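Local coordinates for RNA-dependent RNA Polymerase (Bombyx mori cytoplasmic polyhedrosis virus, PDB 6TZ0), which catalyses RNA-templated RNA synthesis, serving both transcription and replication of the double-stranded RNA genome of this virus, at residues 70-73 with 74-77; 79-83 with 84-88; 105-109 with 110-114; 192-196 with 197-201. All blocks are in the same frame, centred on the assembly; numbering follows the deposited sequence.

Contact 1 (70-73 with 74-77); sequences TIPN and EITN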
ATOM      1  N   THR A  70      30.219   5.473  30.236  1.00 46.03           N
ATOM      2  CA  THR A  70      30.849   6.617  29.589  1.00 46.03           C
ATOM      3  C   THR A  70      29.785   7.429  28.867  1.00 46.03           C
ATOM      4  O   THR A  70      29.014   6.878  28.075  1.00 46.03           O
ATOM      5  CB  THR A  70      31.925   6.162  28.597  1.00 46.03           C
ATOM      6  OG1 THR A  70      32.927   5.409  29.290  1.00 46.03           O
ATOM      7  CG2 THR A  70      32.576   7.358  27.926  1.00 46.03           C
ATOM      8  N   ILE A  71      29.734   8.725  29.143  1.00 46.74           N
ATOM      9  CA  ILE A  71      28.802   9.643  28.504  1.00 46.74           C
ATOM     10  C   ILE A  71      29.618  10.791  27.904  1.00 46.74           C
ATOM     11  O   ILE A  71      30.380  11.428  28.632  1.00 46.74           O
ATOM     12  CB  ILE A  71      27.742  10.181  29.471  1.00 46.74           C
ATOM     13  CG1 ILE A  71      26.878   9.030  29.977  1.00 46.74           C
ATOM     14  CG2 ILE A  71      26.862  11.207  28.800  1.00 46.74           C
ATOM     15  CD1 ILE A  71      25.934   9.412  31.050  1.00 46.74           C
ATOM     16  N   PRO A  72      29.491  11.075  26.616  1.00 47.52           N
ATOM     17  CA  PRO A  72      30.329  12.102  25.991  1.00 47.52           C
ATOM     18  C   PRO A  72      29.893  13.511  26.371  1.00 47.52           C
ATOM     19  O   PRO A  72      28.808  13.740  26.905  1.00 47.52           O
ATOM     20  CB  PRO A  72      30.132  11.849  24.495  1.00 47.52           C
ATOM     21  CG  PRO A  72      28.787  11.230  24.404  1.00 47.52           C
ATOM     22  CD  PRO A  72      28.628  10.396  25.634  1.00 47.52           C
ATOM     23  N   ASN A  73      30.778  14.465  26.072  1.00 48.85           N
ATOM     24  CA  ASN A  73      30.557  15.847  26.479  1.00 48.85           C
ATOM     25  C   ASN A  73      29.475  16.513  25.640  1.00 48.85           C
ATOM     26  O   ASN A  73      28.828  17.456  26.101  1.00 48.85           O
ATOM     27  CB  ASN A  73      31.864  16.630  26.378  1.00 48.85           C
ATOM     28  CG  ASN A  73      31.854  17.903  27.201  1.00 48.85           C
ATOM     29  OD1 ASN A  73      30.910  18.178  27.940  1.00 48.85           O
ATOM     30  ND2 ASN A  73      32.906  18.696  27.065  1.00 48.85           N
ATOM     31  N   GLU A  74      29.247  16.022  24.419  1.00 48.67           N
ATOM     32  CA  GLU A  74      28.250  16.609  23.530  1.00 48.67           C
ATOM     33  C   GLU A  74      26.819  16.354  23.989  1.00 48.67           C
ATOM     34  O   GLU A  74      25.902  17.025  23.509  1.00 48.67           O
ATOM     35  CB  GLU A  74      28.427  16.066  22.113  1.00 48.67           C
ATOM     36  CG  GLU A  74      29.700  16.493  21.407  1.00 48.67           C
ATOM     37  CD  GLU A  74      30.884  15.594  21.709  1.00 48.67           C
ATOM     38  OE1 GLU A  74      30.714  14.599  22.443  1.00 48.67           O
ATOM     39  OE2 GLU A  74      31.988  15.877  21.204  1.00 48.67           O
ATOM     40  N   ILE A  75      26.604  15.404  24.890  1.00 46.81           N
ATOM     41  CA  ILE A  75      25.272  15.136  25.416  1.00 46.81           C
ATOM     42  C   ILE A  75      24.984  15.979  26.649  1.00 46.81           C
ATOM     43  O   ILE A  75      23.914  16.577  26.770  1.00 46.81           O
ATOM     44  CB  ILE A  75      25.123  13.627  25.704  1.00 46.81           C
ATOM     45  CG1 ILE A  75      25.325  12.825  24.418  1.00 46.81           C
ATOM     46  CG2 ILE A  75      23.764  13.313  26.300  1.00 46.81           C
ATOM     47  CD1 ILE A  75      24.315  13.137  23.347  1.00 46.81           C
ATOM     48  N   THR A  76      25.937  16.047  27.582  1.00 48.42           N
ATOM     49  CA  THR A  76      25.740  16.858  28.780  1.00 48.42           C
ATOM     50  C   THR A  76      25.907  18.341  28.479  1.00 48.42           C
ATOM     51  O   THR A  76      25.214  19.177  29.067  1.00 48.42           O
ATOM     52  CB  THR A  76      26.709  16.426  29.878  1.00 48.42           C
ATOM     53  OG1 THR A  76      28.054  16.592  29.419  1.00 48.42           O
ATOM     54  CG2 THR A  76      26.486  14.975  30.246  1.00 48.42           C
ATOM     55  N   ASN A  77      26.817  18.687  27.565  1.00 48.39           N
ATOM     56  CA  ASN A  77      27.057  20.065  27.145  1.00 48.39           C
ATOM     57  C   ASN A  77      26.760  20.151  25.655  1.00 48.39           C
ATOM     58  O   ASN A  77      27.675  20.030  24.826  1.00 48.39           O
ATOM     59  CB  ASN A  77      28.492  20.492  27.437  1.00 48.39           C
ATOM     60  CG  ASN A  77      28.801  20.505  28.910  1.00 48.39           C
ATOM     61  OD1 ASN A  77      28.001  20.970  29.719  1.00 48.39           O
ATOM     62  ND2 ASN A  77      29.960  19.973  29.272  1.00 48.39           N
TER
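Asn73 O accepts the backbone N-H of Asn77 over 2.8 Å from Asn77 N. This i to i+4 bond spans the short helix 73-76, and Asn77 is the residue at which the chain leaves helical angles. Pro72 occupies the N-cap position. Its carbonyl oxygen takes a weak bond from Ile75 N (Pro72 O to Ile75 N 3.4 Å). The side-chain amides of Asn73 and Asn77 also meet, their planes 72° apart; Asn73 reaches there because CG stands anti to its own N (chi1 -161°). OD1 of Asn73 faces ND2 of Asn77, but the modelled separation is too short to trust in detail. The apolar part is small. Pro72 and Ile75 lie side by side, with Pro72 CG 3.8 Å from Ile75 CG1, and Ile71 CG2 comes to 4.1 Å from Thr76 CG2. Beyond the turn, Ile71 and Ile75 rest on Leu173 and Leu174 of helix 166-175, while Ile71 and Pro72 also touch Leu235 of helix 224-237, packing this surface turn against both helices. A bend at chi2 (86°) folds the Glu74 carboxylate back along the chain, leaving OE1 of Glu74 3.5 Å from CB of Pro72.

Contact 2 (79-83 with 84-88); sequences KEYDP and SDYPL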
ATOM      1  N   LYS A  79      25.869  21.506  21.862  1.00 44.53           N
ATOM      2  CA  LYS A  79      26.271  22.661  21.083  1.00 44.53           C
ATOM      3  C   LYS A  79      25.081  23.591  20.870  1.00 44.53           C
ATOM      4  O   LYS A  79      23.926  23.245  21.127  1.00 44.53           O
ATOM      5  CB  LYS A  79      26.826  22.247  19.724  1.00 44.53           C
ATOM      6  CG  LYS A  79      25.753  21.751  18.781  1.00 44.53           C
ATOM      7  CD  LYS A  79      26.295  21.471  17.405  1.00 44.53           C
ATOM      8  CE  LYS A  79      25.169  21.096  16.465  1.00 44.53           C
ATOM      9  NZ  LYS A  79      25.648  20.838  15.085  1.00 44.53           N
ATOM     10  N   GLU A  80      25.372  24.785  20.382  1.00 46.37           N
ATOM     11  CA  GLU A  80      24.292  25.689  20.042  1.00 46.37           C
ATOM     12  C   GLU A  80      23.788  25.359  18.643  1.00 46.37           C
ATOM     13  O   GLU A  80      24.467  24.694  17.858  1.00 46.37           O
ATOM     14  CB  GLU A  80      24.762  27.137  20.137  1.00 46.37           C
ATOM     15  CG  GLU A  80      25.323  27.474  21.507  1.00 46.37           C
ATOM     16  CD  GLU A  80      24.284  27.417  22.608  1.00 46.37           C
ATOM     17  OE1 GLU A  80      23.141  27.842  22.371  1.00 46.37           O
ATOM     18  OE2 GLU A  80      24.606  26.924  23.708  1.00 46.37           O
ATOM     19  N   TYR A  81      22.573  25.812  18.346  1.00 45.76           N
ATOM     20  CA  TYR A  81      21.942  25.500  17.069  1.00 45.76           C
ATOM     21  C   TYR A  81      22.682  26.155  15.910  1.00 45.76           C
ATOM     22  O   TYR A  81      22.931  27.363  15.916  1.00 45.76           O
ATOM     23  CB  TYR A  81      20.481  25.941  17.076  1.00 45.76           C
ATOM     24  CG  TYR A  81      19.824  25.826  15.726  1.00 45.76           C
ATOM     25  CD1 TYR A  81      19.464  24.591  15.205  1.00 45.76           C
ATOM     26  CD2 TYR A  81      19.572  26.962  14.965  1.00 45.76           C
ATOM     27  CE1 TYR A  81      18.877  24.495  13.964  1.00 45.76           C
ATOM     28  CE2 TYR A  81      18.997  26.872  13.733  1.00 45.76           C
ATOM     29  CZ  TYR A  81      18.647  25.644  13.238  1.00 45.76           C
ATOM     30  OH  TYR A  81      18.068  25.582  12.000  1.00 45.76           O
ATOM     31  N   ASP A  82      23.024  25.347  14.910  1.00 46.73           N
ATOM     32  CA  ASP A  82      23.730  25.805  13.729  1.00 46.73           C
ATOM     33  C   ASP A  82      22.765  25.780  12.557  1.00 46.73           C
ATOM     34  O   ASP A  82      22.297  24.696  12.179  1.00 46.73           O
ATOM     35  CB  ASP A  82      24.937  24.910  13.456  1.00 46.73           C
ATOM     36  CG  ASP A  82      25.904  25.500  12.446  1.00 46.73           C
ATOM     37  OD1 ASP A  82      25.659  26.605  11.924  1.00 46.73           O
ATOM     38  OD2 ASP A  82      26.929  24.848  12.170  1.00 46.73           O
ATOM     39  N   PRO A  83      22.436  26.926  11.953  1.00 45.68           N
ATOM     40  CA  PRO A  83      21.463  26.927  10.851  1.00 45.68           C
ATOM     41  C   PRO A  83      21.981  26.322   9.555  1.00 45.68           C
ATOM     42  O   PRO A  83      21.184  26.124   8.632  1.00 45.68           O
ATOM     43  CB  PRO A  83      21.141  28.413  10.673  1.00 45.68           C
ATOM     44  CG  PRO A  83      22.346  29.113  11.174  1.00 45.68           C
ATOM     45  CD  PRO A  83      22.868  28.288  12.307  1.00 45.68           C
ATOM     46  N   SER A  84      23.272  26.021   9.448  1.00 45.88           N
ATOM     47  CA  SER A  84      23.803  25.347   8.273  1.00 45.88           C
ATOM     48  C   SER A  84      23.715  23.832   8.378  1.00 45.88           C
ATOM     49  O   SER A  84      24.202  23.139   7.482  1.00 45.88           O
ATOM     50  CB  SER A  84      25.255  25.761   8.025  1.00 45.88           C
ATOM     51  OG  SER A  84      26.106  25.262   9.037  1.00 45.88           O
ATOM     52  N   ASP A  85      23.124  23.300   9.451  1.00 46.21           N
ATOM     53  CA  ASP A  85      22.817  21.878   9.492  1.00 46.21           C
ATOM     54  C   ASP A  85      21.634  21.532   8.605  1.00 46.21           C
ATOM     55  O   ASP A  85      21.505  20.378   8.184  1.00 46.21           O
ATOM     56  CB  ASP A  85      22.513  21.419  10.917  1.00 46.21           C
ATOM     57  CG  ASP A  85      23.721  21.462  11.820  1.00 46.21           C
ATOM     58  OD1 ASP A  85      24.856  21.363  11.317  1.00 46.21           O
ATOM     59  OD2 ASP A  85      23.528  21.579  13.045  1.00 46.21           O
ATOM     60  N   TYR A  86      20.772  22.498   8.315  1.00 43.21           N
ATOM     61  CA  TYR A  86      19.621  22.300   7.439  1.00 43.21           C
ATOM     62  C   TYR A  86      19.632  23.371   6.356  1.00 43.21           C
ATOM     63  O   TYR A  86      18.840  24.318   6.399  1.00 43.21           O
ATOM     64  CB  TYR A  86      18.327  22.339   8.248  1.00 43.21           C
ATOM     65  CG  TYR A  86      18.267  21.266   9.311  1.00 43.21           C
ATOM     66  CD1 TYR A  86      17.920  19.963   8.991  1.00 43.21           C
ATOM     67  CD2 TYR A  86      18.579  21.557  10.631  1.00 43.21           C
ATOM     68  CE1 TYR A  86      17.878  18.983   9.957  1.00 43.21           C
ATOM     69  CE2 TYR A  86      18.538  20.585  11.604  1.00 43.21           C
ATOM     70  CZ  TYR A  86      18.187  19.300  11.262  1.00 43.21           C
ATOM     71  OH  TYR A  86      18.139  18.324  12.229  1.00 43.21           O
ATOM     72  N   PRO A  87      20.519  23.256   5.370  1.00 40.52           N
ATOM     73  CA  PRO A  87      20.665  24.318   4.375  1.00 40.52           C
ATOM     74  C   PRO A  87      19.527  24.300   3.363  1.00 40.52           C
ATOM     75  O   PRO A  87      18.713  23.381   3.310  1.00 40.52           O
ATOM     76  CB  PRO A  87      21.995  23.983   3.703  1.00 40.52           C
ATOM     77  CG  PRO A  87      22.086  22.526   3.811  1.00 40.52           C
ATOM     78  CD  PRO A  87      21.453  22.146   5.108  1.00 40.52           C
ATOM     79  N   LEU A  88      19.486  25.346   2.551  1.00 40.24           N
ATOM     80  CA  LEU A  88      18.531  25.451   1.464  1.00 40.24           C
ATOM     81  C   LEU A  88      19.283  25.673   0.160  1.00 40.24           C
ATOM     82  O   LEU A  88      20.508  25.797   0.135  1.00 40.24           O
ATOM     83  CB  LEU A  88      17.535  26.588   1.697  1.00 40.24           C
ATOM     84  CG  LEU A  88      16.643  26.532   2.932  1.00 40.24           C
ATOM     85  CD1 LEU A  88      15.692  27.704   2.914  1.00 40.24           C
ATOM     86  CD2 LEU A  88      15.900  25.231   2.999  1.00 40.24           C
TER
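Lys79 NZ and Asp85 OD2 form a salt bridge 3.0 Å long, the ammonium nitrogen meeting the carboxylate oxygen on its syn side and only 16° out of the carboxylate plane. The two side chains come from opposite directions. Lys79 runs extended beyond CG, and this straight chain carries NZ across to the Asp85 carboxylate. Asp85 is tied a second time through its backbone: Asp85 N donates to Asp82 O at 3.2 Å. This i to i+3 bond closes a tight turn through Pro83 and Ser84. The Asp82 carboxylate reinforces it as a weak Asx turn, with OD1 of Asp82 3.5 Å from N of Ser84. The Ser84 hydroxyl sits close to both oxygens of the same carboxylate, and any bond there is weak. Asp82 and Asp85 bring their carboxylates near each other, OD2 of Asp82 lying 4.1 Å from OD1 of Asp85; the charge of Lys79 probably eases that proximity. Packing begins with Tyr81, one face of whose ring carries Pro83 N, 3.9 Å above the plane and offset toward the rim. Tyr86 approaches the same ring at its edge, with CD2 of Tyr86 4.3 Å from OH of Tyr81. The hydroxyl of Tyr86 turns to other partners farther along the loop that precedes helix 121-134, the carbonyl oxygen of Tyr103 and the backbone N of Val105.

Contact 3 (105-109 with 110-114); sequences VTFRA and GSLTN
Residues Arg108 to Ser111 form a type I beta turn with Ala109 and Gly110 at its two central positions, closed by a bond from Ser111 N to Arg108 O of 3.0 Å (N-H...O angle 159°). The turn reverses the chain within the long connection that leads to helix 121-134, and the side chain of Arg108 folds back over it. The Arg108 chain leaves the backbone extended and then bends at chi3 (63°), which lays the guanidinium flat on the turn: Ser111 N lies 3.9 Å above the guanidinium plane, offset toward its rim. NH1 of Arg108 approaches CA of Gly110 at 3.9 Å, and NH2 of Arg108 comes equally near CB of Ser111. The contact is one of face against backbone. Ser111 directs its hydroxyl anti to its own N (chi1 179°), where OG bonds to Tyr81 N and Glu80 OE1, the latter oxygen also taking the salt bridge from Arg108 NH2. Phe107 packs edge-to-face with Tyr81 and touches Met133 of helix 121-134, and Leu112 leans on His126 of the same helix. The backbone of Ala109 is hydrogen-bonded to that of Val199, and the side chain of Ala109 lies about 10 Å from that of Asn195, a residue seen to bind ATP. The two flanks of the turn meet through apolar atoms, with CE1 of Phe107 4.0 Å from CB of Leu112.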
ATOM      1  N   VAL A 105      19.417  16.737  14.534  1.00 43.03           N
ATOM      2  CA  VAL A 105      20.777  16.931  15.026  1.00 43.03           C
ATOM      3  C   VAL A 105      20.708  17.255  16.515  1.00 43.03           C
ATOM      4  O   VAL A 105      19.717  17.806  16.998  1.00 43.03           O
ATOM      5  CB  VAL A 105      21.459  18.048  14.203  1.00 43.03           C
ATOM      6  CG1 VAL A 105      22.919  18.252  14.565  1.00 43.03           C
ATOM      7  CG2 VAL A 105      21.348  17.743  12.739  1.00 43.03           C
ATOM      8  N   THR A 106      21.735  16.864  17.266  1.00 43.90           N
ATOM      9  CA  THR A 106      21.785  17.131  18.698  1.00 43.90           C
ATOM     10  C   THR A 106      22.274  18.555  18.953  1.00 43.90           C
ATOM     11  O   THR A 106      23.348  18.941  18.483  1.00 43.90           O
ATOM     12  CB  THR A 106      22.693  16.117  19.384  1.00 43.90           C
ATOM     13  OG1 THR A 106      22.208  14.798  19.119  1.00 43.90           O
ATOM     14  CG2 THR A 106      22.701  16.336  20.876  1.00 43.90           C
ATOM     15  N   PHE A 107      21.481  19.330  19.691  1.00 44.34           N
ATOM     16  CA  PHE A 107      21.850  20.678  20.108  1.00 44.34           C
ATOM     17  C   PHE A 107      21.108  21.002  21.400  1.00 44.34           C
ATOM     18  O   PHE A 107      20.312  20.202  21.896  1.00 44.34           O
ATOM     19  CB  PHE A 107      21.578  21.706  18.996  1.00 44.34           C
ATOM     20  CG  PHE A 107      20.165  21.699  18.476  1.00 44.34           C
ATOM     21  CD1 PHE A 107      19.191  22.491  19.048  1.00 44.34           C
ATOM     22  CD2 PHE A 107      19.822  20.917  17.393  1.00 44.34           C
ATOM     23  CE1 PHE A 107      17.904  22.482  18.566  1.00 44.34           C
ATOM     24  CE2 PHE A 107      18.533  20.900  16.911  1.00 44.34           C
ATOM     25  CZ  PHE A 107      17.576  21.684  17.501  1.00 44.34           C
ATOM     26  N   ARG A 108      21.385  22.177  21.956  1.00 45.67           N
ATOM     27  CA  ARG A 108      20.736  22.607  23.187  1.00 45.67           C
ATOM     28  C   ARG A 108      19.317  23.074  22.893  1.00 45.67           C
ATOM     29  O   ARG A 108      19.080  23.804  21.931  1.00 45.67           O
ATOM     30  CB  ARG A 108      21.546  23.719  23.852  1.00 45.67           C
ATOM     31  CG  ARG A 108      20.998  24.181  25.190  1.00 45.67           C
ATOM     32  CD  ARG A 108      21.893  25.215  25.837  1.00 45.67           C
ATOM     33  NE  ARG A 108      21.995  26.430  25.040  1.00 45.67           N
ATOM     34  CZ  ARG A 108      21.141  27.445  25.104  1.00 45.67           C
ATOM     35  NH1 ARG A 108      20.116  27.409  25.940  1.00 45.67           N
ATOM     36  NH2 ARG A 108      21.322  28.502  24.332  1.00 45.67           N
ATOM     37  N   ALA A 109      18.371  22.647  23.735  1.00 46.33           N
ATOM     38  CA  ALA A 109      16.949  22.766  23.418  1.00 46.33           C
ATOM     39  C   ALA A 109      16.462  24.212  23.407  1.00 46.33           C
ATOM     40  O   ALA A 109      15.459  24.518  22.753  1.00 46.33           O
ATOM     41  CB  ALA A 109      16.128  21.947  24.411  1.00 46.33           C
ATOM     42  N   GLY A 110      17.137  25.107  24.115  1.00 47.01           N
ATOM     43  CA  GLY A 110      16.792  26.509  24.072  1.00 47.01           C
ATOM     44  C   GLY A 110      17.530  27.313  23.032  1.00 47.01           C
ATOM     45  O   GLY A 110      17.296  28.516  22.908  1.00 47.01           O
ATOM     46  N   SER A 111      18.417  26.680  22.268  1.00 47.08           N
ATOM     47  CA  SER A 111      19.234  27.389  21.296  1.00 47.08           C
ATOM     48  C   SER A 111      18.498  27.672  19.997  1.00 47.08           C
ATOM     49  O   SER A 111      18.994  28.452  19.178  1.00 47.08           O
ATOM     50  CB  SER A 111      20.492  26.583  20.991  1.00 47.08           C
ATOM     51  OG  SER A 111      21.293  27.249  20.038  1.00 47.08           O
ATOM     52  N   LEU A 112      17.340  27.058  19.787  1.00 48.66           N
ATOM     53  CA  LEU A 112      16.579  27.227  18.556  1.00 48.66           C
ATOM     54  C   LEU A 112      15.604  28.382  18.747  1.00 48.66           C
ATOM     55  O   LEU A 112      14.676  28.294  19.556  1.00 48.66           O
ATOM     56  CB  LEU A 112      15.856  25.933  18.198  1.00 48.66           C
ATOM     57  CG  LEU A 112      15.099  25.913  16.873  1.00 48.66           C
ATOM     58  CD1 LEU A 112      16.048  26.144  15.724  1.00 48.66           C
ATOM     59  CD2 LEU A 112      14.386  24.593  16.711  1.00 48.66           C
ATOM     60  N   THR A 113      15.819  29.466  18.005  1.00 52.48           N
ATOM     61  CA  THR A 113      15.095  30.715  18.196  1.00 52.48           C
ATOM     62  C   THR A 113      14.438  31.139  16.892  1.00 52.48           C
ATOM     63  O   THR A 113      15.129  31.425  15.910  1.00 52.48           O
ATOM     64  CB  THR A 113      16.033  31.828  18.674  1.00 52.48           C
ATOM     65  OG1 THR A 113      17.060  32.036  17.697  1.00 52.48           O
ATOM     66  CG2 THR A 113      16.668  31.479  20.016  1.00 52.48           C
ATOM     67  N   ASN A 114      13.108  31.202  16.893  1.00 53.12           N
ATOM     68  CA  ASN A 114      12.348  31.703  15.749  1.00 53.12           C
ATOM     69  C   ASN A 114      12.212  33.210  15.923  1.00 53.12           C
ATOM     70  O   ASN A 114      11.203  33.712  16.417  1.00 53.12           O
ATOM     71  CB  ASN A 114      10.988  31.024  15.656  1.00 53.12           C
ATOM     72  CG  ASN A 114      10.399  31.062  14.253  1.00 53.12           C
ATOM     73  OD1 ASN A 114       9.396  30.407  13.983  1.00 53.12           O
ATOM     74  ND2 ASN A 114      11.039  31.794  13.350  1.00 53.12           N
TER

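Contact 4 (192-196 with 197-201); sequences IIFND and KSVAS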
ATOM      1  N   ILE A 192       5.929  18.038  23.323  1.00 50.92           N
ATOM      2  CA  ILE A 192       6.788  17.847  24.484  1.00 50.92           C
ATOM      3  C   ILE A 192       7.213  19.225  24.971  1.00 50.92           C
ATOM      4  O   ILE A 192       7.955  19.928  24.286  1.00 50.92           O
ATOM      5  CB  ILE A 192       8.009  16.990  24.143  1.00 50.92           C
ATOM      6  CG1 ILE A 192       7.578  15.604  23.682  1.00 50.92           C
ATOM      7  CG2 ILE A 192       8.932  16.894  25.335  1.00 50.92           C
ATOM      8  CD1 ILE A 192       8.695  14.821  23.052  1.00 50.92           C
ATOM      9  N   ILE A 193       6.753  19.610  26.153  1.00 51.45           N
ATOM     10  CA  ILE A 193       7.160  20.877  26.746  1.00 51.45           C
ATOM     11  C   ILE A 193       8.432  20.654  27.551  1.00 51.45           C
ATOM     12  O   ILE A 193       8.486  19.772  28.415  1.00 51.45           O
ATOM     13  CB  ILE A 193       6.039  21.462  27.623  1.00 51.45           C
ATOM     14  CG1 ILE A 193       4.812  21.845  26.788  1.00 51.45           C
ATOM     15  CG2 ILE A 193       6.534  22.668  28.391  1.00 51.45           C
ATOM     16  CD1 ILE A 193       3.708  20.810  26.766  1.00 51.45           C
ATOM     17  N   PHE A 194       9.465  21.438  27.256  1.00 51.62           N
ATOM     18  CA  PHE A 194      10.717  21.394  28.000  1.00 51.62           C
ATOM     19  C   PHE A 194      10.629  22.291  29.227  1.00 51.62           C
ATOM     20  O   PHE A 194      10.135  23.418  29.144  1.00 51.62           O
ATOM     21  CB  PHE A 194      11.881  21.839  27.117  1.00 51.62           C
ATOM     22  CG  PHE A 194      12.229  20.865  26.036  1.00 51.62           C
ATOM     23  CD1 PHE A 194      13.133  19.842  26.267  1.00 51.62           C
ATOM     24  CD2 PHE A 194      11.632  20.958  24.792  1.00 51.62           C
ATOM     25  CE1 PHE A 194      13.448  18.942  25.266  1.00 51.62           C
ATOM     26  CE2 PHE A 194      11.936  20.062  23.794  1.00 51.62           C
ATOM     27  CZ  PHE A 194      12.846  19.055  24.031  1.00 51.62           C
ATOM     28  N   ASN A 195      11.106  21.786  30.363  1.00 53.13           N
ATOM     29  CA  ASN A 195      11.278  22.620  31.544  1.00 53.13           C
ATOM     30  C   ASN A 195      12.696  23.161  31.654  1.00 53.13           C
ATOM     31  O   ASN A 195      12.886  24.345  31.945  1.00 53.13           O
ATOM     32  CB  ASN A 195      10.929  21.842  32.810  1.00 53.13           C
ATOM     33  CG  ASN A 195       9.449  21.622  32.966  1.00 53.13           C
ATOM     34  OD1 ASN A 195       8.645  22.509  32.692  1.00 53.13           O
ATOM     35  ND2 ASN A 195       9.074  20.433  33.420  1.00 53.13           N
ATOM     36  N   ASP A 196      13.694  22.313  31.428  1.00 54.46           N
ATOM     37  CA  ASP A 196      15.096  22.711  31.427  1.00 54.46           C
ATOM     38  C   ASP A 196      15.521  22.960  29.986  1.00 54.46           C
ATOM     39  O   ASP A 196      15.582  22.026  29.184  1.00 54.46           O
ATOM     40  CB  ASP A 196      15.964  21.634  32.069  1.00 54.46           C
ATOM     41  CG  ASP A 196      15.725  21.507  33.555  1.00 54.46           C
ATOM     42  OD1 ASP A 196      15.464  22.536  34.213  1.00 54.46           O
ATOM     43  OD2 ASP A 196      15.770  20.371  34.066  1.00 54.46           O
ATOM     44  N   LYS A 197      15.818  24.216  29.657  1.00 51.73           N
ATOM     45  CA  LYS A 197      16.250  24.548  28.307  1.00 51.73           C
ATOM     46  C   LYS A 197      17.704  24.183  28.050  1.00 51.73           C
ATOM     47  O   LYS A 197      18.143  24.224  26.897  1.00 51.73           O
ATOM     48  CB  LYS A 197      16.053  26.038  28.038  1.00 51.73           C
ATOM     49  CG  LYS A 197      14.626  26.525  28.183  1.00 51.73           C
ATOM     50  CD  LYS A 197      13.723  25.925  27.135  1.00 51.73           C
ATOM     51  CE  LYS A 197      12.357  26.593  27.150  1.00 51.73           C
ATOM     52  NZ  LYS A 197      11.584  26.279  28.380  1.00 51.73           N
ATOM     53  N   SER A 198      18.456  23.824  29.089  1.00 47.96           N
ATOM     54  CA  SER A 198      19.874  23.533  28.911  1.00 47.96           C
ATOM     55  C   SER A 198      20.103  22.096  28.458  1.00 47.96           C
ATOM     56  O   SER A 198      21.242  21.701  28.187  1.00 47.96           O
ATOM     57  CB  SER A 198      20.621  23.812  30.212  1.00 47.96           C
ATOM     58  OG  SER A 198      20.160  22.958  31.241  1.00 47.96           O
ATOM     59  N   VAL A 199      19.035  21.303  28.359  1.00 47.95           N
ATOM     60  CA  VAL A 199      19.186  19.891  28.046  1.00 47.95           C
ATOM     61  C   VAL A 199      19.255  19.718  26.525  1.00 47.95           C
ATOM     62  O   VAL A 199      18.917  20.628  25.758  1.00 47.95           O
ATOM     63  CB  VAL A 199      18.022  19.103  28.676  1.00 47.95           C
ATOM     64  CG1 VAL A 199      16.755  19.193  27.835  1.00 47.95           C
ATOM     65  CG2 VAL A 199      18.411  17.676  28.995  1.00 47.95           C
ATOM     66  N   ALA A 200      19.727  18.550  26.085  1.00 45.32           N
ATOM     67  CA  ALA A 200      19.926  18.292  24.666  1.00 45.32           C
ATOM     68  C   ALA A 200      18.604  18.091  23.936  1.00 45.32           C
ATOM     69  O   ALA A 200      17.553  17.891  24.544  1.00 45.32           O
ATOM     70  CB  ALA A 200      20.807  17.063  24.461  1.00 45.32           C
ATOM     71  N   SER A 201      18.677  18.134  22.606  1.00 43.74           N
ATOM     72  CA  SER A 201      17.468  18.079  21.790  1.00 43.74           C
ATOM     73  C   SER A 201      16.998  16.647  21.574  1.00 43.74           C
ATOM     74  O   SER A 201      15.794  16.376  21.575  1.00 43.74           O
ATOM     75  CB  SER A 201      17.724  18.763  20.454  1.00 43.74           C
ATOM     76  OG  SER A 201      18.749  18.089  19.752  1.00 43.74           O
TER
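With CG1 set between its backbone N and carbonyl carbon (chi1 80°), Val199 turns that methyl back toward Phe194, whose CG is anti to the carbonyl carbon (chi1 -70°). CG1 of Val199 comes to 4.0 Å from CD1 of Phe194, meeting the ring obliquely, and the two side chains stand at about a right angle. The same methyl also lies 3.3 Å from Asp196 O. That oxygen belongs to the first residue of a type I beta turn from Asp196 to Val199, with Lys197 and Ser198 in the middle, which follows strand 191-194, itself paired antiparallel with strand 183-186. Lys197 bends at chi2 and chi4, curling its chain back along the preceding residues until NZ of Lys197 reaches O of Phe194 at 3.3 Å, a weak bond. Phe194 is further held by His134, whose ring meets it almost perpendicularly. Asn195, just after strand 191-194, is one of the residues seen to bind ATP in this protein, though none is bound to this chain here; its side chain lies about 3 Å from that of Tyr184, another residue of the site. ND2 of Asn195 makes a weak bond to Phe181 O, and the backbones of Asn195 and Asp196 bond to Pro182. A buried phenylalanine-valine pair and one weak lysine bond make the chemistry of this local contact mostly apolar, right beside a residue of the ATP site.

Overall arrangement
Contact 1 is a surface helical turn, while contacts 2, 3 and 4 are partly buried in the same N-terminal region. Contact 3 lies in the middle of a chain of interactions: it is linked to contact 2 by the Glu80-Arg108 salt bridge and the Tyr81-Phe107 ring pair, and to contact 4 by the Ala109-Val199 backbone bond and by Ser201, whose OG bonds to Phe107 N. Contacts 2 and 4 do not touch. Contact 1 adds only packing, Glu74 against Thr106 and Ile75 against Ala200. Chemistry shifts accordingly: helical backbone bonds in contact 1, charged side chains in contact 2, a guanidinium over a turn in contact 3, and apolar packing beside an ATP-binding residue in contact 4.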